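Local coordinates for protein serine repeat antigen 5 (Plasmodium falciparum, PDB 6X42) that is a papain-family pseudo-zymogen of the malaria parasite, probably a protease-like antigen whose catalytic activity is doubtful, at residues E63-M68 and F277-P282; A174-I179 and V258-P263; I178-V183 and S238-R243. All blocks are in the same frame, centred on the assembly; numbering follows the deposited sequence.

Contact 1: residues E63-M68 and F277-P282; sequences ETIRCM and FNVDLP
With its first torsion at -72°, Ile-65 holds CG2 on the far side from its own backbone N, where this methyl meets CG2 of Val-279 at 4.1 Å. In Leu-281 a chi1 of 179° puts CG opposite the backbone N, and from there CD2 touches Arg-66 CG at 3.7 Å. The two side chains cross at about a right angle, with one leucine methyl against the aliphatic root of the arginine. Beyond that root the arginine bends at chi3 (56°), and its guanidinium makes a cation-pi contact with Tyr-71; one long side chain thus offers hydrocarbon to the leucine and charge to an aromatic ring. The other end of Ile-65 is looser, CD1 standing 4.3 Å from the carbonyl O of Phe-277. Branched aliphatic residues such as Ile-65 and Leu-281 suit their buried places here, where the segments meet through apolar contacts. Phe-277, Val-279 and Leu-281, alternate residues, all point their CB toward the helix. Helix 53-68, whose equivalent in active papain relatives carries the catalytic cysteine at its start, is tied near its end by the Cys-67 to Cys-38 disulfide, while strand 273-280 pairs with strands 144-145, 160-164 and 189-193, and Phe-277 also packs on helix 99-109.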
loop_
_atom_site.group_PDB
_atom_site.type_symbol
_atom_site.label_atom_id
_atom_site.label_comp_id
_atom_site.label_asym_id
_atom_site.label_seq_id
_atom_site.Cartn_x
_atom_site.Cartn_y
_atom_site.Cartn_z
ATOM N N GLU A 63 4.036 6.368 -4.769
ATOM C CA GLU A 63 3.306 7.083 -5.826
ATOM C C GLU A 63 2.288 8.071 -5.235
ATOM O O GLU A 63 2.146 9.195 -5.734
ATOM C CB GLU A 63 2.626 6.102 -6.791
ATOM C CG GLU A 63 3.644 5.303 -7.621
ATOM C CD GLU A 63 3.106 3.993 -8.196
ATOM O OE1 GLU A 63 1.914 3.665 -7.958
ATOM O OE2 GLU A 63 3.884 3.289 -8.896
ATOM N N THR A 64 1.578 7.691 -4.161
ATOM C CA THR A 64 0.621 8.645 -3.587
ATOM C C THR A 64 1.346 9.770 -2.865
ATOM O O THR A 64 0.892 10.915 -2.901
ATOM C CB THR A 64 -0.453 7.989 -2.698
ATOM O OG1 THR A 64 0.096 7.471 -1.474
ATOM C CG2 THR A 64 -1.181 6.860 -3.426
ATOM N N ILE A 65 2.465 9.460 -2.196
ATOM C CA ILE A 65 3.254 10.516 -1.577
ATOM C C ILE A 65 3.703 11.514 -2.636
ATOM O O ILE A 65 3.630 12.732 -2.427
ATOM C CB ILE A 65 4.444 9.924 -0.795
ATOM C CG1 ILE A 65 3.961 9.222 0.479
ATOM C CG2 ILE A 65 5.464 11.009 -0.496
ATOM C CD1 ILE A 65 4.981 8.316 1.144
ATOM N N ARG A 66 4.170 11.016 -3.791
ATOM C CA ARG A 66 4.561 11.901 -4.891
ATOM C C ARG A 66 3.384 12.742 -5.375
ATOM O O ARG A 66 3.530 13.947 -5.606
ATOM C CB ARG A 66 5.182 11.077 -6.016
ATOM C CG ARG A 66 6.620 10.627 -5.701
ATOM C CD ARG A 66 7.225 9.742 -6.790
ATOM N NE ARG A 66 7.177 10.412 -8.085
ATOM C CZ ARG A 66 8.046 11.335 -8.489
ATOM N NH1 ARG A 66 9.067 11.678 -7.715
ATOM N NH2 ARG A 66 7.889 11.924 -9.664
ATOM N N CYS A 67 2.194 12.145 -5.476
ATOM C CA CYS A 67 1.005 12.917 -5.831
ATOM C C CYS A 67 0.737 14.019 -4.811
ATOM O O CYS A 67 0.442 15.164 -5.179
ATOM C CB CYS A 67 -0.219 12.004 -5.915
ATOM S SG CYS A 67 -0.453 11.090 -7.450
ATOM N N MET A 68 0.831 13.696 -3.523
ATOM C CA MET A 68 0.569 14.688 -2.488
ATOM C C MET A 68 1.566 15.841 -2.548
ATOM O O MET A 68 1.239 16.953 -2.120
ATOM C CB MET A 68 0.635 14.034 -1.101
ATOM C CG MET A 68 -0.488 13.047 -0.717
ATOM S SD MET A 68 -2.179 13.490 -1.153
ATOM C CE MET A 68 -2.530 14.752 0.055
ATOM N N PHE A 277 5.969 4.962 5.112
ATOM C CA PHE A 277 7.337 5.334 4.792
ATOM C C PHE A 277 7.591 6.771 5.216
ATOM O O PHE A 277 6.753 7.654 4.982
ATOM C CB PHE A 277 7.594 5.179 3.306
ATOM C CG PHE A 277 7.646 3.744 2.812
ATOM C CD1 PHE A 277 7.863 2.667 3.663
ATOM C CD2 PHE A 277 7.511 3.481 1.451
ATOM C CE1 PHE A 277 7.929 1.373 3.158
ATOM C CE2 PHE A 277 7.587 2.180 0.952
ATOM C CZ PHE A 277 7.806 1.141 1.802
ATOM N N ASN A 278 8.751 7.002 5.816
ATOM C CA ASN A 278 9.153 8.327 6.285
ATOM C C ASN A 278 10.196 8.866 5.313
ATOM O O ASN A 278 11.360 8.462 5.352
ATOM C CB ASN A 278 9.689 8.198 7.696
ATOM C CG ASN A 278 8.685 7.568 8.641
ATOM O OD1 ASN A 278 7.515 7.940 8.649
ATOM N ND2 ASN A 278 9.129 6.598 9.420
ATOM N N VAL A 279 9.767 9.754 4.417
ATOM C CA VAL A 279 10.637 10.257 3.361
ATOM C C VAL A 279 10.599 11.777 3.299
ATOM O O VAL A 279 9.614 12.417 3.672
ATOM C CB VAL A 279 10.266 9.659 1.992
ATOM C CG1 VAL A 279 10.304 8.133 2.049
ATOM C CG2 VAL A 279 8.900 10.156 1.572
ATOM N N ASP A 280 11.702 12.353 2.840
ATOM C CA ASP A 280 11.769 13.768 2.501
ATOM C C ASP A 280 11.724 13.868 0.986
ATOM O O ASP A 280 12.483 13.184 0.288
ATOM C CB ASP A 280 13.048 14.422 3.035
ATOM C CG ASP A 280 13.204 15.881 2.583
ATOM N N LEU A 281 10.808 14.664 0.487
ATOM C CA LEU A 281 10.665 14.855 -0.942
ATOM C C LEU A 281 10.205 16.290 -1.147
ATOM O O LEU A 281 9.135 16.663 -0.652
ATOM C CB LEU A 281 9.636 13.872 -1.499
ATOM C CG LEU A 281 9.380 13.987 -3.003
ATOM C CD1 LEU A 281 10.620 13.589 -3.800
ATOM C CD2 LEU A 281 8.178 13.139 -3.411
ATOM N N PRO A 282 10.973 17.128 -1.845
ATOM C CA PRO A 282 10.533 18.514 -2.049
ATOM C C PRO A 282 9.230 18.577 -2.832
ATOM O O PRO A 282 8.942 17.719 -3.672
ATOM C CB PRO A 282 11.688 19.161 -2.830
ATOM C CG PRO A 282 12.568 18.047 -3.298
ATOM C CD PRO A 282 12.267 16.830 -2.490
#

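Contact 2: residues A174-I179 and V258-P263; sequences AFVKII and VDMYGP
Met-260 and Tyr-261 belong to an Asx turn that leads out of strand 255-259 in the sheet-rich half of the papain-like fold, and there they receive Val-176 of helix 172-186. The valine is gripped through both of its methyls. CG1 meets the thioether, 3.7 Å from Met-260 SD, whereas CG2 comes obliquely to the phenol, 3.7 Å from Tyr-261 OH and 3.9 Å from Tyr-261 CZ. A methionine suits this place because its chain, extended beyond CG, carries the polarisable sulfur out to the helix; it also lies against Tyr-226 and Trp-240 of the sheet. The tyrosine supplies a greasy ring for the valine together with a hydroxyl that hydrogen-bonds Asp-173, near the start of the same helix, which helps fix the ring beside it. Further along the helix, Ile-179 CD1 sits 3.5 Å above one face of the Phe-175 ring, offset toward its rim. Asp-259 OD1 holds the turn, while its OD2 is hydrogen-bonded to the hydroxyl of Tyr-229, a residue of the ligand pocket. Gly-262 follows with a positive phi of 72°, a backbone shape that favours glycine. Two amides share OD1: Tyr-261 N reaches Asp-259 OD1 on its anti side at 3.0 Å, and Gly-262 N reaches the same OD1 at 2.9 Å from above the carboxylate plane.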
loop_
_atom_site.group_PDB
_atom_site.type_symbol
_atom_site.label_atom_id
_atom_site.label_comp_id
_atom_site.label_asym_id
_atom_site.label_seq_id
_atom_site.Cartn_x
_atom_site.Cartn_y
_atom_site.Cartn_z
ATOM N N ALA A 174 -7.657 4.383 18.299
ATOM C CA ALA A 174 -6.379 5.026 18.016
ATOM C C ALA A 174 -5.759 4.462 16.743
ATOM O O ALA A 174 -5.198 5.214 15.944
ATOM C CB ALA A 174 -5.440 4.870 19.213
ATOM N N PHE A 175 -5.878 3.149 16.528
ATOM C CA PHE A 175 -5.385 2.532 15.293
ATOM C C PHE A 175 -6.073 3.146 14.082
ATOM O O PHE A 175 -5.418 3.534 13.108
ATOM C CB PHE A 175 -5.655 1.027 15.395
ATOM C CG PHE A 175 -5.069 0.178 14.288
ATOM C CD1 PHE A 175 -3.715 -0.092 14.211
ATOM C CD2 PHE A 175 -5.901 -0.421 13.353
ATOM C CE1 PHE A 175 -3.199 -0.910 13.227
ATOM C CE2 PHE A 175 -5.392 -1.246 12.359
ATOM C CZ PHE A 175 -4.031 -1.497 12.300
ATOM N N VAL A 176 -7.399 3.290 14.153
ATOM C CA VAL A 176 -8.169 3.907 13.078
ATOM C C VAL A 176 -7.719 5.345 12.839
ATOM O O VAL A 176 -7.510 5.769 11.689
ATOM C CB VAL A 176 -9.672 3.817 13.404
ATOM C CG1 VAL A 176 -10.490 4.720 12.483
ATOM C CG2 VAL A 176 -10.146 2.378 13.321
ATOM N N LYS A 177 -7.564 6.123 13.914
ATOM C CA LYS A 177 -7.178 7.524 13.766
ATOM C C LYS A 177 -5.801 7.669 13.137
ATOM O O LYS A 177 -5.596 8.542 12.286
ATOM C CB LYS A 177 -7.228 8.229 15.126
ATOM C CG LYS A 177 -6.965 9.720 15.064
ATOM N N ILE A 178 -4.852 6.806 13.522
ATOM C CA ILE A 178 -3.522 6.828 12.916
ATOM C C ILE A 178 -3.629 6.618 11.410
ATOM O O ILE A 178 -3.046 7.367 10.618
ATOM C CB ILE A 178 -2.626 5.765 13.575
ATOM C CG1 ILE A 178 -2.279 6.185 15.004
ATOM C CG2 ILE A 178 -1.367 5.553 12.773
ATOM C CD1 ILE A 178 -1.675 5.066 15.816
ATOM N N ILE A 179 -4.374 5.593 10.995
ATOM C CA ILE A 179 -4.488 5.280 9.578
ATOM C C ILE A 179 -5.167 6.422 8.827
ATOM O O ILE A 179 -4.705 6.841 7.757
ATOM C CB ILE A 179 -5.212 3.937 9.382
ATOM C CG1 ILE A 179 -4.365 2.795 9.964
ATOM C CG2 ILE A 179 -5.551 3.728 7.913
ATOM C CD1 ILE A 179 -5.120 1.527 10.166
ATOM N N VAL A 258 -14.163 -2.798 3.294
ATOM C CA VAL A 258 -14.192 -3.762 4.391
ATOM C C VAL A 258 -14.483 -3.021 5.688
ATOM O O VAL A 258 -13.945 -1.938 5.939
ATOM C CB VAL A 258 -12.883 -4.592 4.440
ATOM C CG1 VAL A 258 -11.668 -3.714 4.704
ATOM C CG2 VAL A 258 -12.953 -5.707 5.460
ATOM N N ASP A 259 -15.349 -3.611 6.503
ATOM C CA ASP A 259 -15.691 -3.024 7.797
ATOM C C ASP A 259 -14.437 -2.878 8.652
ATOM O O ASP A 259 -13.628 -3.804 8.777
ATOM C CB ASP A 259 -16.725 -3.928 8.478
ATOM C CG ASP A 259 -17.404 -3.264 9.662
ATOM O OD1 ASP A 259 -16.720 -3.126 10.694
ATOM O OD2 ASP A 259 -18.586 -2.860 9.549
ATOM N N MET A 260 -14.273 -1.695 9.245
ATOM C CA MET A 260 -13.056 -1.395 9.981
ATOM C C MET A 260 -12.891 -2.260 11.227
ATOM O O MET A 260 -11.767 -2.550 11.653
ATOM C CB MET A 260 -13.124 0.034 10.482
ATOM C CG MET A 260 -12.799 1.070 9.467
ATOM S SD MET A 260 -12.718 2.686 10.302
ATOM C CE MET A 260 -12.713 3.708 8.816
ATOM N N TYR A 261 -13.986 -2.620 11.864
ATOM C CA TYR A 261 -13.905 -3.344 13.125
ATOM C C TYR A 261 -14.237 -4.818 12.959
ATOM O O TYR A 261 -13.688 -5.652 13.680
ATOM C CB TYR A 261 -14.767 -2.654 14.203
ATOM C CG TYR A 261 -14.242 -1.268 14.636
ATOM C CD1 TYR A 261 -13.344 -1.116 15.711
ATOM C CD2 TYR A 261 -14.640 -0.124 13.973
ATOM C CE1 TYR A 261 -12.881 0.155 16.099
ATOM C CE2 TYR A 261 -14.177 1.137 14.341
ATOM C CZ TYR A 261 -13.312 1.281 15.410
ATOM O OH TYR A 261 -12.861 2.552 15.777
ATOM N N GLY A 262 -15.080 -5.164 11.995
ATOM C CA GLY A 262 -15.475 -6.527 11.764
ATOM C C GLY A 262 -16.412 -7.059 12.830
ATOM O O GLY A 262 -16.850 -6.332 13.734
ATOM N N PRO A 263 -16.743 -8.349 12.739
ATOM C CA PRO A 263 -17.623 -8.959 13.737
ATOM C C PRO A 263 -17.056 -8.849 15.143
ATOM O O PRO A 263 -15.844 -8.890 15.361
ATOM C CB PRO A 263 -17.707 -10.423 13.292
ATOM C CG PRO A 263 -17.348 -10.421 11.861
ATOM C CD PRO A 263 -16.416 -9.282 11.647
#

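Contact 3: residues I178-V183 and S238-R243; sequences IIKTEV and SYWIVR
Ile-179 comes first along helix 172-186 to meet Trp-240, and it does so with its short branch. Its first torsion of -65° leaves CG2 anti to the backbone N, and this methyl approaches the outer end of the six-membered ring obliquely, 3.5 Å from Trp-240 CH2 and 3.6 Å from Trp-240 CZ3. The longer branch turns along the ring, bringing Ile-179 CD1 to 3.9 Å from Trp-240 CZ2. A beta-branched residue therefore spans three ring carbons, which suits a buried place opposite a large flat side chain.

Lys-180, next in sequence, works at two levels. Its CG lies at the edge of the indole, near the ring plane and 4.1 Å from Trp-240 CZ3. From there the chain runs out extended, carrying NZ to a water and to the backbone oxygen of Lys-26. A lysine suits the spot because its long stem can lie along the ring edge while its charge still reaches polar partners. Lys-180 NZ donates to the water at 3.1 Å, and that water in turn donates to Ser-238 OG, also at 3.1 Å, so a single solvent molecule joins helix to strand. Ser-238 OG also bonds Asn-228; both Ser-238 and Asn-228 line the pocket of the bound triiodo compound.

The Trp-240 ring lies between helix 172-186 and the sheet: its strand, 236-243, runs antiparallel to both 219-230 and 255-259, its ring leans on Ile-223 and Tyr-226 of strand 219-230, and Ile-179 also touches Val-189 of strand 189-193.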
loop_
_atom_site.group_PDB
_atom_site.type_symbol
_atom_site.label_atom_id
_atom_site.label_comp_id
_atom_site.label_asym_id
_atom_site.label_seq_id
_atom_site.Cartn_x
_atom_site.Cartn_y
_atom_site.Cartn_z
ATOM N N ILE A 178 -4.852 6.806 13.522
ATOM C CA ILE A 178 -3.522 6.828 12.916
ATOM C C ILE A 178 -3.629 6.618 11.410
ATOM O O ILE A 178 -3.046 7.367 10.618
ATOM C CB ILE A 178 -2.626 5.765 13.575
ATOM C CG1 ILE A 178 -2.279 6.185 15.004
ATOM C CG2 ILE A 178 -1.367 5.553 12.773
ATOM C CD1 ILE A 178 -1.675 5.066 15.816
ATOM N N ILE A 179 -4.374 5.593 10.995
ATOM C CA ILE A 179 -4.488 5.280 9.578
ATOM C C ILE A 179 -5.167 6.422 8.827
ATOM O O ILE A 179 -4.705 6.841 7.757
ATOM C CB ILE A 179 -5.212 3.937 9.382
ATOM C CG1 ILE A 179 -4.365 2.795 9.964
ATOM C CG2 ILE A 179 -5.551 3.728 7.913
ATOM C CD1 ILE A 179 -5.120 1.527 10.166
ATOM N N LYS A 180 -6.268 6.959 9.376
ATOM C CA LYS A 180 -6.953 8.045 8.687
ATOM C C LYS A 180 -6.017 9.231 8.466
ATOM O O LYS A 180 -5.978 9.818 7.376
ATOM C CB LYS A 180 -8.189 8.498 9.466
ATOM C CG LYS A 180 -9.360 7.532 9.454
ATOM C CD LYS A 180 -10.554 8.146 10.166
ATOM C CE LYS A 180 -11.833 7.355 9.957
ATOM N NZ LYS A 180 -13.012 8.080 10.553
ATOM N N THR A 181 -5.256 9.607 9.502
ATOM C CA THR A 181 -4.322 10.723 9.377
ATOM C C THR A 181 -3.298 10.493 8.267
ATOM O O THR A 181 -3.005 11.403 7.480
ATOM C CB THR A 181 -3.613 10.949 10.709
ATOM O OG1 THR A 181 -4.593 11.282 11.702
ATOM C CG2 THR A 181 -2.622 12.103 10.601
ATOM N N GLU A 182 -2.754 9.275 8.181
ATOM C CA GLU A 182 -1.752 8.974 7.160
ATOM C C GLU A 182 -2.364 8.922 5.765
ATOM O O GLU A 182 -1.742 9.365 4.795
ATOM C CB GLU A 182 -1.025 7.682 7.505
ATOM C CG GLU A 182 -0.286 7.733 8.831
ATOM C CD GLU A 182 0.831 8.746 8.861
ATOM O OE1 GLU A 182 1.347 9.113 7.785
ATOM O OE2 GLU A 182 1.198 9.167 9.973
ATOM N N VAL A 183 -3.578 8.384 5.638
ATOM C CA VAL A 183 -4.258 8.406 4.344
ATOM C C VAL A 183 -4.480 9.845 3.893
ATOM O O VAL A 183 -4.238 10.192 2.732
ATOM C CB VAL A 183 -5.566 7.596 4.412
ATOM C CG1 VAL A 183 -6.405 7.788 3.145
ATOM C CG2 VAL A 183 -5.274 6.118 4.632
ATOM N N SER A 238 -18.243 1.691 9.921
ATOM C CA SER A 238 -17.308 2.380 9.037
ATOM C C SER A 238 -16.539 1.349 8.228
ATOM O O SER A 238 -16.407 0.193 8.633
ATOM C CB SER A 238 -16.307 3.245 9.826
ATOM O OG SER A 238 -16.976 4.178 10.661
ATOM N N TYR A 239 -16.017 1.784 7.086
ATOM C CA TYR A 239 -15.254 0.907 6.208
ATOM C C TYR A 239 -13.941 1.558 5.789
ATOM O O TYR A 239 -13.834 2.787 5.707
ATOM C CB TYR A 239 -16.066 0.546 4.941
ATOM C CG TYR A 239 -16.484 1.722 4.095
ATOM C CD1 TYR A 239 -15.647 2.250 3.131
ATOM C CD2 TYR A 239 -17.730 2.333 4.266
ATOM C CE1 TYR A 239 -16.030 3.333 2.368
ATOM C CE2 TYR A 239 -18.107 3.422 3.500
ATOM C CZ TYR A 239 -17.250 3.921 2.558
ATOM O OH TYR A 239 -17.591 5.021 1.795
ATOM N N TRP A 240 -12.951 0.711 5.485
ATOM C CA TRP A 240 -11.778 1.082 4.711
ATOM C C TRP A 240 -12.053 0.830 3.236
ATOM O O TRP A 240 -12.711 -0.153 2.882
ATOM C CB TRP A 240 -10.568 0.210 5.087
ATOM C CG TRP A 240 -10.105 0.312 6.503
ATOM C CD1 TRP A 240 -9.989 -0.709 7.381
ATOM C CD2 TRP A 240 -9.683 1.498 7.205
ATOM N NE1 TRP A 240 -9.518 -0.252 8.593
ATOM C CE2 TRP A 240 -9.320 1.102 8.503
ATOM C CE3 TRP A 240 -9.564 2.847 6.852
ATOM C CZ2 TRP A 240 -8.888 2.005 9.455
ATOM C CZ3 TRP A 240 -9.134 3.742 7.799
ATOM C CH2 TRP A 240 -8.798 3.312 9.084
ATOM N N ILE A 241 -11.498 1.685 2.376
ATOM C CA ILE A 241 -11.372 1.424 0.944
ATOM C C ILE A 241 -9.956 0.902 0.730
ATOM O O ILE A 241 -8.976 1.552 1.120
ATOM C CB ILE A 241 -11.631 2.682 0.097
ATOM C CG1 ILE A 241 -12.986 3.307 0.430
ATOM C CG2 ILE A 241 -11.524 2.325 -1.374
ATOM C CD1 ILE A 241 -13.242 4.605 -0.308
ATOM N N VAL A 242 -9.860 -0.282 0.134
ATOM C CA VAL A 242 -8.604 -1.012 -0.016
ATOM C C VAL A 242 -8.332 -1.253 -1.496
ATOM O O VAL A 242 -9.196 -1.741 -2.234
ATOM C CB VAL A 242 -8.640 -2.348 0.755
ATOM C CG1 VAL A 242 -7.309 -3.096 0.630
ATOM C CG2 VAL A 242 -8.984 -2.116 2.212
ATOM N N ARG A 243 -7.110 -0.931 -1.908
ATOM C CA ARG A 243 -6.583 -1.204 -3.245
ATOM C C ARG A 243 -5.822 -2.523 -3.231
ATOM O O ARG A 243 -4.952 -2.740 -2.383
ATOM C CB ARG A 243 -5.631 -0.083 -3.653
ATOM C CG ARG A 243 -4.978 -0.237 -5.033
ATOM C CD ARG A 243 -4.093 0.919 -5.286
ATOM N NE ARG A 243 -3.204 0.791 -6.429
ATOM C CZ ARG A 243 -3.374 1.346 -7.625
ATOM N NH1 ARG A 243 -4.488 1.960 -7.964
ATOM N NH2 ARG A 243 -2.394 1.302 -8.497
HETATM O O HOH W 1 -14.633 5.742 11.867
#

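Contacts 2 and 3 are successive parts of one interface, their centres about 8 Å apart: helix 172-186 lies against strand 236-243 and the turn that follows its neighbour, strand 255-259. Probable hydrogen bonds link strand 236-243 to the end of strand 255-259 and the turn after it, Val-258 O to Trp-240 N and Met-260 N to Ser-238 O, each 2.9 Å. Contact 1 reaches the same sheet through strand 273-280, with its centre about 17 Å from that of contact 3 and about 24 Å from that of contact 2; along the chain it encloses both. The bound triiodo compound lies toward contacts 2 and 3: Ser-238 belongs to its pocket, and the side chains of Tyr-261 and Lys-180 are each about 8 Å from it.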